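Local atomic coordinates of transcriptional regulator, LYSR family (Neisseria meningitidis, PDB entry 4AB5), a protein that probably senses a small effector through this regulatory domain and, as a MetR-like DNA-binding factor, controls transcription of methionine biosynthesis genes. Residues D119-K122 / K123-P127; E101-G105 / E106-T110. One frame throughout, in Å; residues are numbered along the deposited sequence.

Contact 1: D119-K122 / K123-P127; sequences DLPK and KILIP
Leu120 and Leu125, five residues apart on one short helix, form the buried apolar centre. Leu120 CD1 lies 3.7 Å from Leu125 CD1, and Leu120 CG is 3.8 Å from Leu125 CD2, so both methyls of Leu125 take part and the two chains meet at a slant. Although Leu120 CB points off the later residues, its CG stands trans to the backbone N and beside the carbonyl carbon (chi1 165°); with chi2 at 78° this brings CD1 to Leu125. Beside this pair the Pro121 ring adds its CG to Leu125 CD2, while CB of the same proline touches Ile126 CD1 at 4.2 Å. Leu108, on the preceding strand, covers both leucines, and Ile175 and Leu180 of strand 171-189 also pack on Leu120.

The backbone bonding is consistent with the five-residue spacing of Leu120-Leu125 and Pro121-Ile126; Pro121-Leu125 and Asp119-Lys123 keep the four-residue spacing. Lys123 N donates to Asp119 O at 2.9 Å and Ile124 N to Leu120 O at 3.0 Å, as in an alpha helix. Leu120 O also receives a weak bond from Leu125 N, and Ile126 N donates to Pro121 O at 2.7 Å; these i-to-i+5 links show a wider, pi-type turn at 123-125.

At the polar edge Asp119 and Lys123 run side by side, and NZ of Lys123 forms a salt bridge with OD2 of Asp119 at 2.9 Å. The amine sits above the carboxylate, 62° out of its plane. Ser182 OG also bonds Asp119 OD2, and Gln181 O takes Lys123 NZ, anchoring the pair to strand 171-189. Such a helix, linking parallel strands 108-110 and 134-136, is the crossover of a beta-alpha-beta unit, as expected in the type 2 periplasmic-binding-protein fold of LysR regulatory domains.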
ATOM      1  N   ASP B 119     -13.546   7.778  -9.437  1.00 46.62           N
ATOM      2  CA  ASP B 119     -14.954   8.171  -9.334  1.00 46.68           C
ATOM      3  C   ASP B 119     -15.202   9.666  -9.276  1.00 49.65           C
ATOM      4  O   ASP B 119     -16.037  10.153 -10.036  1.00 50.90           O
ATOM      5  CB  ASP B 119     -15.657   7.441  -8.187  1.00 48.63           C
ATOM      6  CG  ASP B 119     -16.318   6.122  -8.578  1.00 66.25           C
ATOM      7  OD1 ASP B 119     -15.833   5.462  -9.517  1.00 67.59           O
ATOM      8  OD2 ASP B 119     -17.298   5.743  -7.926  1.00 75.93           O
ATOM      9  N   LEU B 120     -14.471  10.402  -8.409  1.00 44.64           N
ATOM     10  CA  LEU B 120     -14.596  11.862  -8.297  1.00 44.19           C
ATOM     11  C   LEU B 120     -14.301  12.579  -9.635  1.00 48.86           C
ATOM     12  O   LEU B 120     -15.235  13.188 -10.154  1.00 48.65           O
ATOM     13  CB  LEU B 120     -13.805  12.448  -7.104  1.00 42.49           C
ATOM     14  CG  LEU B 120     -13.580  13.980  -7.121  1.00 45.97           C
ATOM     15  CD1 LEU B 120     -14.816  14.732  -6.699  1.00 45.87           C
ATOM     16  CD2 LEU B 120     -12.424  14.360  -6.253  1.00 47.16           C
ATOM     17  N   PRO B 121     -13.091  12.463 -10.255  1.00 46.64           N
ATOM     18  CA  PRO B 121     -12.874  13.117 -11.558  1.00 48.25           C
ATOM     19  C   PRO B 121     -13.861  12.704 -12.648  1.00 54.82           C
ATOM     20  O   PRO B 121     -14.447  13.575 -13.287  1.00 56.47           O
ATOM     21  CB  PRO B 121     -11.434  12.728 -11.912  1.00 49.48           C
ATOM     22  CG  PRO B 121     -10.775  12.485 -10.576  1.00 51.91           C
ATOM     23  CD  PRO B 121     -11.850  11.805  -9.790  1.00 47.08           C
ATOM     24  N   LYS B 122     -14.080  11.392 -12.824  1.00 51.11           N
ATOM     25  CA  LYS B 122     -14.974  10.827 -13.839  1.00 51.79           C
ATOM     26  C   LYS B 122     -16.447  11.281 -13.731  1.00 56.08           C
ATOM     27  O   LYS B 122     -17.025  11.717 -14.735  1.00 57.74           O
ATOM     28  CB  LYS B 122     -14.850   9.284 -13.869  1.00 53.20           C
ATOM     29  CG  LYS B 122     -15.854   8.559 -14.767  1.00 67.46           C
ATOM     30  CD  LYS B 122     -15.429   7.138 -15.110  1.00 74.86           C
ATOM     31  CE  LYS B 122     -15.939   6.113 -14.132  1.00 86.09           C
ATOM     32  NZ  LYS B 122     -15.612   4.722 -14.557  1.00 96.44           N
ATOM     33  N   LYS B 123     -17.047  11.145 -12.536  1.00 49.58           N
ATOM     34  CA  LYS B 123     -18.461  11.442 -12.294  1.00 49.27           C
ATOM     35  C   LYS B 123     -18.794  12.891 -11.968  1.00 52.18           C
ATOM     36  O   LYS B 123     -19.973  13.247 -12.007  1.00 52.84           O
ATOM     37  CB  LYS B 123     -19.006  10.547 -11.161  1.00 50.70           C
ATOM     38  CG  LYS B 123     -19.041   9.054 -11.476  1.00 58.56           C
ATOM     39  CD  LYS B 123     -19.134   8.236 -10.203  1.00 63.55           C
ATOM     40  CE  LYS B 123     -19.936   6.977 -10.415  1.00 73.19           C
ATOM     41  NZ  LYS B 123     -19.806   6.039  -9.272  1.00 74.37           N
ATOM     42  N   ILE B 124     -17.801  13.710 -11.577  1.00 47.24           N
ATOM     43  CA  ILE B 124     -18.064  15.075 -11.104  1.00 46.83           C
ATOM     44  C   ILE B 124     -17.250  16.191 -11.776  1.00 51.88           C
ATOM     45  O   ILE B 124     -17.828  17.179 -12.228  1.00 54.30           O
ATOM     46  CB  ILE B 124     -17.939  15.111  -9.535  1.00 48.20           C
ATOM     47  CG1 ILE B 124     -18.706  13.924  -8.846  1.00 48.61           C
ATOM     48  CG2 ILE B 124     -18.244  16.498  -8.924  1.00 47.61           C
ATOM     49  CD1 ILE B 124     -19.718  14.218  -7.697  1.00 58.96           C
ATOM     50  N   LEU B 125     -15.923  16.051 -11.783  1.00 46.39           N
ATOM     51  CA  LEU B 125     -14.951  17.037 -12.258  1.00 45.32           C
ATOM     52  C   LEU B 125     -14.862  17.129 -13.786  1.00 49.79           C
ATOM     53  O   LEU B 125     -15.143  18.199 -14.331  1.00 50.40           O
ATOM     54  CB  LEU B 125     -13.571  16.726 -11.630  1.00 43.64           C
ATOM     55  CG  LEU B 125     -13.198  17.295 -10.241  1.00 46.33           C
ATOM     56  CD1 LEU B 125     -14.376  17.392  -9.284  1.00 45.80           C
ATOM     57  CD2 LEU B 125     -12.101  16.487  -9.616  1.00 47.10           C
ATOM     58  N   ILE B 126     -14.467  16.023 -14.473  1.00 45.33           N
ATOM     59  CA  ILE B 126     -14.337  15.951 -15.938  1.00 46.27           C
ATOM     60  C   ILE B 126     -15.603  16.498 -16.640  1.00 52.08           C
ATOM     61  O   ILE B 126     -15.433  17.415 -17.452  1.00 53.56           O
ATOM     62  CB  ILE B 126     -13.895  14.547 -16.462  1.00 48.83           C
ATOM     63  CG1 ILE B 126     -12.496  14.140 -15.944  1.00 47.16           C
ATOM     64  CG2 ILE B 126     -14.002  14.420 -18.000  1.00 51.79           C
ATOM     65  CD1 ILE B 126     -12.326  12.721 -15.967  1.00 51.48           C
ATOM     66  N   PRO B 127     -16.858  16.065 -16.290  1.00 48.95           N
ATOM     67  CA  PRO B 127     -18.044  16.626 -16.968  1.00 50.35           C
ATOM     68  C   PRO B 127     -18.268  18.118 -16.779  1.00 55.02           C
ATOM     69  O   PRO B 127     -18.939  18.732 -17.609  1.00 56.86           O
ATOM     70  CB  PRO B 127     -19.213  15.807 -16.407  1.00 52.28           C
ATOM     71  CG  PRO B 127     -18.724  15.193 -15.183  1.00 55.02           C
ATOM     72  CD  PRO B 127     -17.259  14.984 -15.358  1.00 49.83           C
TER

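Contact 2: E101-G105 / E106-T110; sequences EDFIG and ETLIT
Phe103 and Leu108 meet on the buried side of the bend that leads into strand 108-110, with CD2 of the ring 4.4 Å from Leu108 CD1. The methyl approaches the ring obliquely. With CG trans to the carbonyl carbon (chi1 -65°), Phe103 carries its ring inward, where Ile153 touches it; what makes this side tight is that Leu120 and Leu125 of helix 119-125 pack on both Phe103 and Leu108. Leu108 directs its CB toward the preceding turn, while its backbone pairs with Pro133 and Arg135. This places the bend at the entry to the parallel pairing of strands 108-110 and 134-136, part of the periplasmic-binding-protein-type fold of the regulatory domain; Thr107 and Ile109 bond to Ile153.

Glu106, bent at chi2 (66°), is packed along the turn and lies against His90 and Leu92. Its carboxylate lies near Asp102 O, a pairing of two acceptors that is doubtful at this resolution. The Asp102 carboxylate has its own partners: OD2 accepts from Thr99 N and forms a salt bridge with Lys95 NZ. The loose side is that of Ile104 and Gly105, both exposed. A weak bond from Ile104 N to Glu101 O, 3.3 Å long, is found within 101-105, without the regular bonds of a helix.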
ATOM      1  N   GLU B 101     -17.053  22.932  -8.038  1.00 42.40           N
ATOM      2  CA  GLU B 101     -16.334  24.213  -8.079  1.00 41.63           C
ATOM      3  C   GLU B 101     -15.382  24.441  -6.888  1.00 43.85           C
ATOM      4  O   GLU B 101     -14.433  25.215  -7.019  1.00 43.10           O
ATOM      5  CB  GLU B 101     -17.330  25.382  -8.195  1.00 44.14           C
ATOM      6  CG  GLU B 101     -18.004  25.518  -9.559  1.00 53.23           C
ATOM      7  CD  GLU B 101     -19.118  24.548  -9.923  1.00 75.60           C
ATOM      8  OE1 GLU B 101     -19.597  23.808  -9.030  1.00 72.58           O
ATOM      9  OE2 GLU B 101     -19.513  24.531 -11.112  1.00 69.87           O
ATOM     10  N   ASP B 102     -15.625  23.773  -5.734  1.00 39.54           N
ATOM     11  CA  ASP B 102     -14.780  23.885  -4.531  1.00 37.64           C
ATOM     12  C   ASP B 102     -13.408  23.211  -4.697  1.00 41.35           C
ATOM     13  O   ASP B 102     -12.488  23.494  -3.928  1.00 40.29           O
ATOM     14  CB  ASP B 102     -15.508  23.370  -3.274  1.00 38.76           C
ATOM     15  CG  ASP B 102     -16.707  24.196  -2.841  1.00 51.75           C
ATOM     16  OD1 ASP B 102     -16.639  25.442  -2.932  1.00 56.37           O
ATOM     17  OD2 ASP B 102     -17.694  23.602  -2.369  1.00 54.44           O
ATOM     18  N   PHE B 103     -13.279  22.346  -5.718  1.00 38.64           N
ATOM     19  CA  PHE B 103     -12.068  21.616  -6.079  1.00 37.73           C
ATOM     20  C   PHE B 103     -11.143  22.434  -7.002  1.00 42.83           C
ATOM     21  O   PHE B 103      -9.963  22.104  -7.091  1.00 42.11           O
ATOM     22  CB  PHE B 103     -12.442  20.285  -6.759  1.00 39.84           C
ATOM     23  CG  PHE B 103     -13.173  19.294  -5.882  1.00 41.07           C
ATOM     24  CD1 PHE B 103     -14.559  19.333  -5.764  1.00 43.17           C
ATOM     25  CD2 PHE B 103     -12.476  18.312  -5.179  1.00 42.58           C
ATOM     26  CE1 PHE B 103     -15.232  18.422  -4.947  1.00 45.27           C
ATOM     27  CE2 PHE B 103     -13.150  17.403  -4.360  1.00 42.50           C
ATOM     28  CZ  PHE B 103     -14.521  17.463  -4.252  1.00 42.41           C
ATOM     29  N   ILE B 104     -11.669  23.491  -7.675  1.00 41.56           N
ATOM     30  CA  ILE B 104     -10.946  24.348  -8.630  1.00 42.32           C
ATOM     31  C   ILE B 104      -9.515  24.781  -8.228  1.00 48.19           C
ATOM     32  O   ILE B 104      -8.567  24.502  -8.961  1.00 48.90           O
ATOM     33  CB  ILE B 104     -11.823  25.493  -9.235  1.00 46.15           C
ATOM     34  CG1 ILE B 104     -12.890  24.919 -10.188  1.00 47.36           C
ATOM     35  CG2 ILE B 104     -10.967  26.564  -9.962  1.00 45.67           C
ATOM     36  CD1 ILE B 104     -14.013  25.857 -10.583  1.00 52.49           C
ATOM     37  N   GLY B 105      -9.371  25.432  -7.091  1.00 45.31           N
ATOM     38  CA  GLY B 105      -8.060  25.897  -6.644  1.00 45.69           C
ATOM     39  C   GLY B 105      -7.134  24.865  -6.022  1.00 49.37           C
ATOM     40  O   GLY B 105      -5.922  24.907  -6.237  1.00 48.95           O
ATOM     41  N   GLU B 106      -7.720  23.942  -5.242  1.00 44.18           N
ATOM     42  CA  GLU B 106      -7.099  22.902  -4.432  1.00 42.63           C
ATOM     43  C   GLU B 106      -6.306  21.844  -5.196  1.00 45.13           C
ATOM     44  O   GLU B 106      -6.698  21.458  -6.294  1.00 46.60           O
ATOM     45  CB  GLU B 106      -8.183  22.215  -3.577  1.00 44.01           C
ATOM     46  CG  GLU B 106      -8.458  22.837  -2.208  1.00 55.89           C
ATOM     47  CD  GLU B 106      -9.059  24.221  -2.120  1.00 76.99           C
ATOM     48  OE1 GLU B 106     -10.268  24.359  -2.417  1.00 84.50           O
ATOM     49  OE2 GLU B 106      -8.365  25.137  -1.621  1.00 65.98           O
ATOM     50  N   THR B 107      -5.226  21.325  -4.563  1.00 38.03           N
ATOM     51  CA  THR B 107      -4.396  20.222  -5.062  1.00 35.85           C
ATOM     52  C   THR B 107      -5.153  18.939  -4.693  1.00 38.29           C
ATOM     53  O   THR B 107      -5.552  18.779  -3.541  1.00 38.72           O
ATOM     54  CB  THR B 107      -2.968  20.286  -4.432  1.00 34.84           C
ATOM     55  OG1 THR B 107      -2.250  21.384  -4.994  1.00 33.24           O
ATOM     56  CG2 THR B 107      -2.154  19.008  -4.642  1.00 27.00           C
ATOM     57  N   LEU B 108      -5.367  18.043  -5.662  1.00 33.83           N
ATOM     58  CA  LEU B 108      -6.070  16.787  -5.432  1.00 32.91           C
ATOM     59  C   LEU B 108      -5.076  15.626  -5.287  1.00 36.03           C
ATOM     60  O   LEU B 108      -4.249  15.403  -6.173  1.00 35.35           O
ATOM     61  CB  LEU B 108      -7.106  16.523  -6.556  1.00 33.71           C
ATOM     62  CG  LEU B 108      -8.097  15.340  -6.360  1.00 36.94           C
ATOM     63  CD1 LEU B 108      -9.024  15.558  -5.161  1.00 36.45           C
ATOM     64  CD2 LEU B 108      -8.912  15.109  -7.606  1.00 35.91           C
ATOM     65  N   ILE B 109      -5.141  14.914  -4.154  1.00 32.34           N
ATOM     66  CA  ILE B 109      -4.285  13.753  -3.889  1.00 31.45           C
ATOM     67  C   ILE B 109      -5.049  12.478  -4.232  1.00 36.13           C
ATOM     68  O   ILE B 109      -6.143  12.254  -3.719  1.00 35.63           O
ATOM     69  CB  ILE B 109      -3.635  13.761  -2.476  1.00 33.19           C
ATOM     70  CG1 ILE B 109      -3.048  15.158  -2.158  1.00 32.99           C
ATOM     71  CG2 ILE B 109      -2.550  12.667  -2.367  1.00 32.41           C
ATOM     72  CD1 ILE B 109      -2.935  15.471  -0.742  1.00 39.99           C
ATOM     73  N   THR B 110      -4.523  11.712  -5.206  1.00 34.00           N
ATOM     74  CA  THR B 110      -5.139  10.486  -5.728  1.00 34.17           C
ATOM     75  C   THR B 110      -4.102   9.364  -5.859  1.00 36.78           C
ATOM     76  O   THR B 110      -2.907   9.594  -5.664  1.00 34.55           O
ATOM     77  CB  THR B 110      -5.742  10.746  -7.149  1.00 45.45           C
ATOM     78  OG1 THR B 110      -4.701  10.792  -8.130  1.00 47.89           O
ATOM     79  CG2 THR B 110      -6.601  12.005  -7.240  1.00 44.37           C
TER

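In the fold
Contact 2 precedes contact 1 along the chain, and their centres are 12 Å apart on the same side of the chain's centre. They share one apolar layer: Leu120 CD2 is 3.7 Å from Phe103 CE2 and 3.8 Å from Leu108 CD1, while Leu125 CD2 lies 4.0 Å from Leu108 CD2. The helix of 119-125 thus covers both the loop aromatic and the strand that leads toward it. Contact 2 lies farther out, about 20 Å between its centre and that of the chain against 15 Å for contact 1. In LysR relatives effectors typically bind between the two lobes; no ligand position is established here to relate to either contact.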